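Local coordinates for protein N-acetylgalactosaminyltransferase 7 (Homo sapiens, PDB 6IWR) that belongs to the glycosyltransferase family 2 enzymes and joins a GT-A-type domain, with a bound manganese ion, to a ricin-type beta-trefoil lectin domain, at residues E158-L163 with K191-E196; S324-G329 with E358-I363; W364-K369 with H445-F450. All coordinates share one frame; numbering follows the deposited sequence.

Contact 1. Residues E158-L163 with K191-E196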
loop_
_atom_site.group_PDB
_atom_site.type_symbol
_atom_site.label_atom_id
_atom_site.label_comp_id
_atom_site.label_asym_id
_atom_site.label_seq_id
_atom_site.Cartn_x
_atom_site.Cartn_y
_atom_site.Cartn_z
ATOM N N GLU A 158 -11.310 -22.195 1.327
ATOM C CA GLU A 158 -11.550 -21.778 -0.047
ATOM C C GLU A 158 -13.033 -21.517 -0.299
ATOM O O GLU A 158 -13.915 -22.139 0.304
ATOM C CB GLU A 158 -11.036 -22.849 -1.005
ATOM C CG GLU A 158 -11.019 -22.437 -2.458
ATOM C CD GLU A 158 -9.905 -21.436 -2.777
ATOM O OE1 GLU A 158 -8.911 -21.355 -2.008
ATOM O OE2 GLU A 158 -10.034 -20.727 -3.805
ATOM N N GLY A 159 -13.300 -20.569 -1.193
ATOM C CA GLY A 159 -14.669 -20.344 -1.621
ATOM C C GLY A 159 -15.213 -21.549 -2.373
ATOM O O GLY A 159 -14.506 -22.203 -3.143
ATOM N N TRP A 160 -16.495 -21.835 -2.156
ATOM C CA TRP A 160 -17.081 -23.050 -2.710
ATOM C C TRP A 160 -16.920 -23.126 -4.230
ATOM O O TRP A 160 -16.520 -24.157 -4.781
ATOM C CB TRP A 160 -18.554 -23.113 -2.325
ATOM C CG TRP A 160 -19.300 -24.184 -3.012
ATOM C CD1 TRP A 160 -19.906 -24.110 -4.227
ATOM C CD2 TRP A 160 -19.520 -25.516 -2.523
ATOM N NE1 TRP A 160 -20.492 -25.321 -4.524
ATOM C CE2 TRP A 160 -20.262 -26.198 -3.492
ATOM C CE3 TRP A 160 -19.154 -26.192 -1.356
ATOM C CZ2 TRP A 160 -20.643 -27.532 -3.338
ATOM C CZ3 TRP A 160 -19.545 -27.511 -1.201
ATOM C CH2 TRP A 160 -20.281 -28.162 -2.181
ATOM N N SER A 161 -17.244 -22.054 -4.930
ATOM C CA SER A 161 -17.287 -22.154 -6.376
ATOM C C SER A 161 -15.896 -22.154 -6.986
ATOM O O SER A 161 -15.686 -22.806 -8.014
ATOM C CB SER A 161 -18.148 -21.026 -6.955
ATOM O OG SER A 161 -17.513 -19.764 -6.866
ATOM N N THR A 162 -14.933 -21.469 -6.382
ATOM C CA THR A 162 -13.570 -21.617 -6.873
ATOM C C THR A 162 -13.038 -23.030 -6.621
ATOM O O THR A 162 -12.360 -23.602 -7.477
ATOM C CB THR A 162 -12.658 -20.559 -6.241
ATOM O OG1 THR A 162 -12.897 -20.492 -4.831
ATOM C CG2 THR A 162 -12.927 -19.201 -6.860
ATOM N N LEU A 163 -13.344 -23.618 -5.467
ATOM C CA LEU A 163 -12.862 -24.964 -5.171
ATOM C C LEU A 163 -13.481 -25.981 -6.120
ATOM O O LEU A 163 -12.778 -26.837 -6.677
ATOM C CB LEU A 163 -13.179 -25.335 -3.719
ATOM C CG LEU A 163 -12.871 -26.784 -3.317
ATOM C CD1 LEU A 163 -11.441 -27.117 -3.718
ATOM C CD2 LEU A 163 -13.090 -27.039 -1.817
ATOM N N LYS A 191 -14.879 -22.688 7.677
ATOM C CA LYS A 191 -16.091 -22.240 7.007
ATOM C C LYS A 191 -17.020 -23.420 6.736
ATOM O O LYS A 191 -16.604 -24.472 6.240
ATOM C CB LYS A 191 -15.750 -21.490 5.714
ATOM C CG LYS A 191 -14.564 -20.560 5.882
ATOM C CD LYS A 191 -14.655 -19.250 5.114
ATOM C CE LYS A 191 -14.222 -18.137 6.057
ATOM N NZ LYS A 191 -14.110 -16.768 5.499
ATOM N N GLU A 192 -18.301 -23.218 7.057
ATOM C CA GLU A 192 -19.278 -24.297 7.122
ATOM C C GLU A 192 -19.598 -24.908 5.768
ATOM O O GLU A 192 -19.914 -26.102 5.693
ATOM C CB GLU A 192 -20.558 -23.784 7.750
ATOM C CG GLU A 192 -21.304 -24.844 8.511
ATOM C CD GLU A 192 -22.784 -24.612 8.433
ATOM O OE1 GLU A 192 -23.177 -23.465 8.111
ATOM O OE2 GLU A 192 -23.547 -25.571 8.675
ATOM N N HIS A 193 -19.507 -24.158 4.688
ATOM C CA HIS A 193 -19.798 -24.730 3.386
ATOM C C HIS A 193 -18.828 -25.843 3.039
ATOM O O HIS A 193 -19.120 -26.710 2.247
ATOM C CB HIS A 193 -19.838 -23.668 2.294
ATOM C CG HIS A 193 -18.559 -22.924 2.110
ATOM N ND1 HIS A 193 -17.645 -23.256 1.144
ATOM C CD2 HIS A 193 -18.057 -21.846 2.746
ATOM C CE1 HIS A 193 -16.625 -22.427 1.200
ATOM N NE2 HIS A 193 -16.852 -21.559 2.162
ATOM N N LEU A 194 -17.680 -25.840 3.686
ATOM C CA LEU A 194 -16.633 -26.779 3.363
ATOM C C LEU A 194 -16.753 -28.115 4.045
ATOM O O LEU A 194 -15.964 -28.985 3.799
ATOM C CB LEU A 194 -15.272 -26.173 3.645
ATOM C CG LEU A 194 -14.917 -25.016 2.736
ATOM C CD1 LEU A 194 -13.967 -24.056 3.404
ATOM C CD2 LEU A 194 -14.306 -25.555 1.476
ATOM N N LYS A 195 -17.718 -28.273 4.927
ATOM C CA LYS A 195 -17.910 -29.544 5.591
ATOM C C LYS A 195 -19.355 -29.993 5.553
ATOM O O LYS A 195 -20.248 -29.209 5.800
ATOM C CB LYS A 195 -17.456 -29.418 7.031
ATOM C CG LYS A 195 -18.245 -28.401 7.820
ATOM C CD LYS A 195 -17.334 -27.382 8.469
ATOM C CE LYS A 195 -17.434 -27.446 9.975
ATOM N NZ LYS A 195 -16.343 -26.679 10.621
ATOM N N GLU A 196 -19.584 -31.262 5.293
ATOM C CA GLU A 196 -20.931 -31.808 5.206
ATOM C C GLU A 196 -21.594 -31.436 3.918
ATOM O O GLU A 196 -21.960 -32.299 3.158
ATOM C CB GLU A 196 -21.804 -31.344 6.363
ATOM C CG GLU A 196 -21.689 -32.177 7.616
ATOM C CD GLU A 196 -21.158 -31.375 8.780
ATOM O OE1 GLU A 196 -21.218 -30.140 8.711
ATOM O OE2 GLU A 196 -20.678 -31.967 9.761
#
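His193 brings the ND1-CE1 side of its imidazole up to the start of helix 160-173, where Gly159, the N-cap residue, passes into Trp160. With CG placed between the backbone N and the carbonyl carbon (chi1 61°), the ring projects at the helix start: ND1 comes to 3.6 Å from Trp160 CB, and CE1 to 3.4 Å from Trp160 N, an approach oblique to the ring. The two aromatic side chains do not stack but slide past each other in opposite directions. The indole of Trp160 runs alongside the short 3-10 turn 192-194 and meets the carbonyl of His193 edge-on, CE3 to O being 3.6 Å, near the indole plane. Lys197 adds a cation-pi contact to this indole and Tyr201 an edge-to-face one. Deeper in, the two methyls of Leu194 reach the 158-163 segment. Its CD1 packs 3.6 Å from Glu158 O, and its CD2 touches Leu163 CD2 at 3.8 Å; both leucines also rest on Phe155 of strand 149-155. The side chain of Glu158 leaves in another direction, makes a weak hydrogen bond to His243 and comes to about 8 Å from the manganese ion. Strand 149-155, helix 160-173 and strand 179-186 form a beta-alpha-beta unit of the Rossmann-like GT-A sheet, and here the loop following its second parallel strand packs on the N-terminal turn of its helix.

Contact 2. Residues S324-G329 with E358-I363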
loop_
_atom_site.group_PDB
_atom_site.type_symbol
_atom_site.label_atom_id
_atom_site.label_comp_id
_atom_site.label_asym_id
_atom_site.label_seq_id
_atom_site.Cartn_x
_atom_site.Cartn_y
_atom_site.Cartn_z
ATOM N N SER A 324 13.946 -25.982 -16.167
ATOM C CA SER A 324 13.939 -24.864 -15.248
ATOM C C SER A 324 14.792 -25.185 -14.019
ATOM O O SER A 324 14.798 -26.328 -13.555
ATOM C CB SER A 324 12.515 -24.523 -14.800
ATOM O OG SER A 324 12.541 -23.496 -13.813
ATOM N N PRO A 325 15.523 -24.215 -13.466
ATOM C CA PRO A 325 16.257 -24.504 -12.225
ATOM C C PRO A 325 15.338 -24.689 -11.022
ATOM O O PRO A 325 15.728 -25.374 -10.064
ATOM C CB PRO A 325 17.177 -23.285 -12.050
ATOM C CG PRO A 325 17.149 -22.556 -13.372
ATOM C CD PRO A 325 15.772 -22.847 -13.945
ATOM N N ALA A 326 14.132 -24.114 -11.053
ATOM C CA ALA A 326 13.202 -24.180 -9.933
ATOM C C ALA A 326 11.765 -24.081 -10.449
ATOM O O ALA A 326 11.519 -23.718 -11.604
ATOM C CB ALA A 326 13.482 -23.058 -8.928
ATOM N N MET A 327 10.809 -24.384 -9.565
ATOM C CA MET A 327 9.384 -24.252 -9.838
ATOM C C MET A 327 8.782 -23.200 -8.907
ATOM O O MET A 327 9.321 -22.916 -7.834
ATOM C CB MET A 327 8.673 -25.600 -9.644
ATOM C CG MET A 327 8.883 -26.109 -8.219
ATOM S SD MET A 327 7.692 -27.324 -7.620
ATOM C CE MET A 327 8.356 -28.782 -8.407
ATOM N N ALA A 328 7.659 -22.608 -9.316
ATOM C CA ALA A 328 6.980 -21.681 -8.416
ATOM C C ALA A 328 6.549 -22.390 -7.142
ATOM O O ALA A 328 6.686 -21.841 -6.047
ATOM C CB ALA A 328 5.777 -21.035 -9.104
ATOM N N GLY A 329 6.041 -23.620 -7.260
ATOM C CA GLY A 329 5.814 -24.460 -6.096
ATOM C C GLY A 329 4.434 -25.067 -5.926
ATOM O O GLY A 329 4.305 -26.175 -5.398
ATOM N N GLU A 358 13.519 -26.133 -2.216
ATOM C CA GLU A 358 14.078 -27.331 -1.633
ATOM C C GLU A 358 13.881 -28.587 -2.477
ATOM O O GLU A 358 14.816 -29.342 -2.669
ATOM C CB GLU A 358 13.457 -27.546 -0.262
ATOM C CG GLU A 358 14.243 -28.462 0.640
ATOM C CD GLU A 358 13.560 -29.776 0.903
ATOM O OE1 GLU A 358 12.356 -29.874 0.707
ATOM O OE2 GLU A 358 14.242 -30.718 1.302
ATOM N N ILE A 359 12.678 -28.782 -3.008
ATOM C CA ILE A 359 12.398 -29.899 -3.902
ATOM C C ILE A 359 13.114 -29.713 -5.231
ATOM O O ILE A 359 13.602 -30.692 -5.813
ATOM C CB ILE A 359 10.872 -30.066 -4.074
ATOM C CG1 ILE A 359 10.530 -31.392 -4.757
ATOM C CG2 ILE A 359 10.291 -28.928 -4.895
ATOM C CD1 ILE A 359 10.808 -32.590 -3.932
ATOM N N SER A 360 13.220 -28.466 -5.722
ATOM C CA SER A 360 13.987 -28.207 -6.947
ATOM C C SER A 360 15.452 -28.615 -6.798
ATOM O O SER A 360 15.983 -29.362 -7.628
ATOM C CB SER A 360 13.908 -26.732 -7.334
ATOM O OG SER A 360 12.575 -26.330 -7.545
ATOM N N TYR A 361 16.138 -28.105 -5.769
ATOM C CA TYR A 361 17.538 -28.481 -5.588
ATOM C C TYR A 361 17.673 -29.996 -5.410
ATOM O O TYR A 361 18.482 -30.629 -6.097
ATOM C CB TYR A 361 18.165 -27.713 -4.419
ATOM C CG TYR A 361 17.966 -26.209 -4.494
ATOM C CD1 TYR A 361 18.113 -25.528 -5.690
ATOM C CD2 TYR A 361 17.608 -25.482 -3.362
ATOM C CE1 TYR A 361 17.924 -24.163 -5.757
ATOM C CE2 TYR A 361 17.414 -24.121 -3.407
ATOM C CZ TYR A 361 17.570 -23.457 -4.603
ATOM O OH TYR A 361 17.362 -22.088 -4.657
ATOM N N LYS A 362 16.853 -30.609 -4.537
ATOM C CA LYS A 362 16.889 -32.072 -4.404
ATOM C C LYS A 362 16.820 -32.762 -5.766
ATOM O O LYS A 362 17.637 -33.642 -6.076
ATOM C CB LYS A 362 15.747 -32.593 -3.516
ATOM C CG LYS A 362 15.976 -32.400 -2.044
ATOM C CD LYS A 362 15.305 -33.459 -1.196
ATOM C CE LYS A 362 13.877 -33.087 -0.854
ATOM N NZ LYS A 362 13.588 -33.338 0.578
ATOM N N ILE A 363 15.822 -32.407 -6.582
ATOM C CA ILE A 363 15.641 -33.126 -7.838
ATOM C C ILE A 363 16.889 -32.988 -8.702
ATOM O O ILE A 363 17.411 -33.970 -9.254
ATOM C CB ILE A 363 14.401 -32.620 -8.581
ATOM C CG1 ILE A 363 13.146 -33.057 -7.856
ATOM C CG2 ILE A 363 14.418 -33.123 -9.996
ATOM C CD1 ILE A 363 11.884 -32.460 -8.450
#
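Ser360 OG has two backbone partners. It hydrogen-bonds to the carbonyl of Asn356, one turn back in its own helix, and accepts a weak bond from the backbone of Met327, N to OG 3.3 Å with an N-H...O angle of 143°. The first of these follows from the torsion, since chi1 of -59° sets OG beside the serine's own backbone N and back along the helix. The helix comes close to the loop at this point: Ala326 CB lies 3.7 Å from Ser360 OG, and Pro325 O sits 3.6 Å from Ser360 CB. Next to this polar spot Met327 reaches over to Ile359. Its SD already lies beside Ile359 CG2, and the bend at chi3 (80°) keeps CE against the same methyl, CE to CG2 being 4.0 Å; the two side chains cross at a slant. Cys265 and Val267 of strand 264-274 also touch Met327. The carbonyl of Met327 is bonded by the Asn356 side-chain amide. Both main-chain polar groups of this buried loop residue are thus met by helix 355-365, the N-H only weakly, and polar contacts to the loop backbone are joined by apolar ones alongside.

Contact 3. Residues W364-K369 with H445-F450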
loop_
_atom_site.group_PDB
_atom_site.type_symbol
_atom_site.label_atom_id
_atom_site.label_comp_id
_atom_site.label_asym_id
_atom_site.label_seq_id
_atom_site.Cartn_x
_atom_site.Cartn_y
_atom_site.Cartn_z
ATOM N N TRP A 364 17.375 -31.758 -8.843
ATOM C CA TRP A 364 18.454 -31.503 -9.782
ATOM C C TRP A 364 19.764 -32.099 -9.285
ATOM O O TRP A 364 20.445 -32.827 -10.022
ATOM C CB TRP A 364 18.594 -30.003 -10.004
ATOM C CG TRP A 364 17.738 -29.438 -11.083
ATOM C CD1 TRP A 364 16.840 -28.420 -10.965
ATOM C CD2 TRP A 364 17.739 -29.813 -12.464
ATOM N NE1 TRP A 364 16.283 -28.133 -12.176
ATOM C CE2 TRP A 364 16.806 -28.973 -13.120
ATOM C CE3 TRP A 364 18.448 -30.762 -13.216
ATOM C CZ2 TRP A 364 16.531 -29.079 -14.486
ATOM C CZ3 TRP A 364 18.193 -30.860 -14.568
ATOM C CH2 TRP A 364 17.242 -30.017 -15.197
ATOM N N GLN A 365 20.133 -31.808 -8.037
ATOM C CA GLN A 365 21.426 -32.226 -7.530
ATOM C C GLN A 365 21.505 -33.713 -7.246
ATOM O O GLN A 365 22.610 -34.243 -7.110
ATOM C CB GLN A 365 21.773 -31.444 -6.274
ATOM C CG GLN A 365 22.151 -30.008 -6.560
ATOM C CD GLN A 365 22.290 -29.212 -5.293
ATOM O OE1 GLN A 365 23.219 -29.436 -4.511
ATOM N NE2 GLN A 365 21.353 -28.293 -5.065
ATOM N N CYS A 366 20.382 -34.413 -7.174
ATOM C CA CYS A 366 20.425 -35.837 -6.903
ATOM C C CYS A 366 20.120 -36.657 -8.137
ATOM O O CYS A 366 19.777 -37.837 -8.014
ATOM C CB CYS A 366 19.481 -36.199 -5.757
ATOM S SG CYS A 366 19.872 -35.247 -4.244
ATOM N N GLY A 367 20.247 -36.066 -9.319
ATOM C CA GLY A 367 20.188 -36.834 -10.540
ATOM C C GLY A 367 18.900 -36.761 -11.324
ATOM O O GLY A 367 18.812 -37.382 -12.386
ATOM N N GLY A 368 17.905 -36.010 -10.860
ATOM C CA GLY A 368 16.661 -35.857 -11.574
ATOM C C GLY A 368 16.690 -34.665 -12.506
ATOM O O GLY A 368 17.736 -34.072 -12.769
ATOM N N LYS A 369 15.504 -34.319 -13.013
ATOM C CA LYS A 369 15.318 -33.143 -13.844
ATOM C C LYS A 369 13.974 -32.512 -13.516
ATOM O O LYS A 369 13.018 -33.200 -13.130
ATOM C CB LYS A 369 15.346 -33.455 -15.340
ATOM C CG LYS A 369 16.632 -34.007 -15.937
ATOM C CD LYS A 369 16.236 -34.838 -17.188
ATOM C CE LYS A 369 17.377 -35.143 -18.152
ATOM N NZ LYS A 369 17.451 -34.070 -19.201
ATOM N N HIS A 445 23.045 -40.353 -0.934
ATOM C CA HIS A 445 22.701 -40.416 -2.352
ATOM C C HIS A 445 23.738 -39.766 -3.262
ATOM O O HIS A 445 23.495 -39.648 -4.463
ATOM C CB HIS A 445 21.337 -39.768 -2.592
ATOM C CG HIS A 445 20.195 -40.558 -2.035
ATOM N ND1 HIS A 445 19.410 -41.383 -2.810
ATOM C CD2 HIS A 445 19.703 -40.647 -0.776
ATOM C CE1 HIS A 445 18.481 -41.942 -2.055
ATOM N NE2 HIS A 445 18.640 -41.518 -0.815
ATOM N N ASN A 446 24.870 -39.325 -2.723
ATOM C CA ASN A 446 25.984 -38.859 -3.539
ATOM C C ASN A 446 25.577 -37.683 -4.411
ATOM O O ASN A 446 26.031 -37.553 -5.551
ATOM C CB ASN A 446 26.538 -40.000 -4.381
ATOM C CG ASN A 446 27.901 -40.421 -3.937
ATOM O OD1 ASN A 446 28.094 -41.535 -3.393
ATOM N ND2 ASN A 446 28.883 -39.528 -4.162
ATOM N N CYS A 447 24.706 -36.822 -3.866
ATOM C CA CYS A 447 24.146 -35.720 -4.645
ATOM C C CYS A 447 25.249 -34.745 -5.040
ATOM O O CYS A 447 26.217 -34.527 -4.306
ATOM C CB CYS A 447 23.021 -34.993 -3.877
ATOM S SG CYS A 447 21.594 -36.076 -3.451
ATOM N N LYS A 448 25.082 -34.157 -6.217
ATOM C CA LYS A 448 26.044 -33.229 -6.776
ATOM C C LYS A 448 26.068 -31.903 -6.012
ATOM O O LYS A 448 25.167 -31.564 -5.237
ATOM C CB LYS A 448 25.724 -32.979 -8.240
ATOM C CG LYS A 448 25.727 -34.231 -9.058
ATOM C CD LYS A 448 25.872 -33.924 -10.530
ATOM C CE LYS A 448 24.844 -34.710 -11.343
ATOM N NZ LYS A 448 25.436 -35.088 -12.646
ATOM N N SER A 449 27.130 -31.144 -6.260
ATOM C CA SER A 449 27.406 -29.915 -5.535
ATOM C C SER A 449 26.535 -28.766 -6.036
ATOM O O SER A 449 26.113 -28.724 -7.196
ATOM C CB SER A 449 28.870 -29.527 -5.697
ATOM O OG SER A 449 29.115 -29.241 -7.066
ATOM N N PHE A 450 26.277 -27.809 -5.151
ATOM C CA PHE A 450 25.562 -26.646 -5.626
ATOM C C PHE A 450 26.388 -25.884 -6.652
ATOM O O PHE A 450 25.834 -25.135 -7.465
ATOM C CB PHE A 450 25.156 -25.756 -4.456
ATOM C CG PHE A 450 24.093 -24.746 -4.818
ATOM C CD1 PHE A 450 22.786 -25.136 -5.027
ATOM C CD2 PHE A 450 24.417 -23.417 -4.986
ATOM C CE1 PHE A 450 21.818 -24.223 -5.379
ATOM C CE2 PHE A 450 23.458 -22.496 -5.340
ATOM C CZ PHE A 450 22.156 -22.896 -5.523
#
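Cys366 and Cys447 form a disulfide that ties the C-terminal end of helix 355-365 to the loop between helices 436-444 and 450-457. Helices 355-365 and 436-444 both end in Schellman motifs, with Gly367 and Asn446 as the C-prime residues of positive phi. The SG-SG bond of Cys366 and Cys447 is 2.1 Å long with a chi3 of 102°, and in each cysteine SG stands anti to the carbonyl carbon, beside the backbone N. Phe441 of helix 436-444 and Trp412 of helix 400-412 pack on Cys366. Gln365, one residue earlier, runs out extended beyond CG and alongside the backbone of Lys448, its CG 3.6 Å from Lys448 O. The amide at its end arrives at the edge of the Phe450 ring, with Gln365 CD 4.1 Å from Phe450 CD1 and the two planes 62° apart, a slanting contact and not a stack. Phe450 itself stacks on Trp413 and takes Tyr361 and Tyr416 edge-to-face, while Ser449 caps the new helix through the backbone N of Trp452. Beside the disulfide the backbones are joined directly: Lys448 N donates to Gln365 O at 2.6 Å with an N-H...O angle of 154°, and Lys448 CB lies 3.5 Å from the same Gln365 O.

In the fold
The three contacts follow one another along the chain, each closing before the next opens. Contact 1 stands apart, its centre about 31 Å from that of contact 2 and about 41 Å from that of contact 3, at the parallel-stranded part of the large mixed sheet. Contacts 2 and 3, with centres about 12 Å apart, share helix 355-365: its middle receives the loop 324-329, and its end is tied to the loop 445-450. They also meet directly, through Ser324 O with Trp364 NE1. Together, contacts 2 and 3 link the loop between strands 322-323 and 332-335 to the loop between helices 436-444 and 450-457.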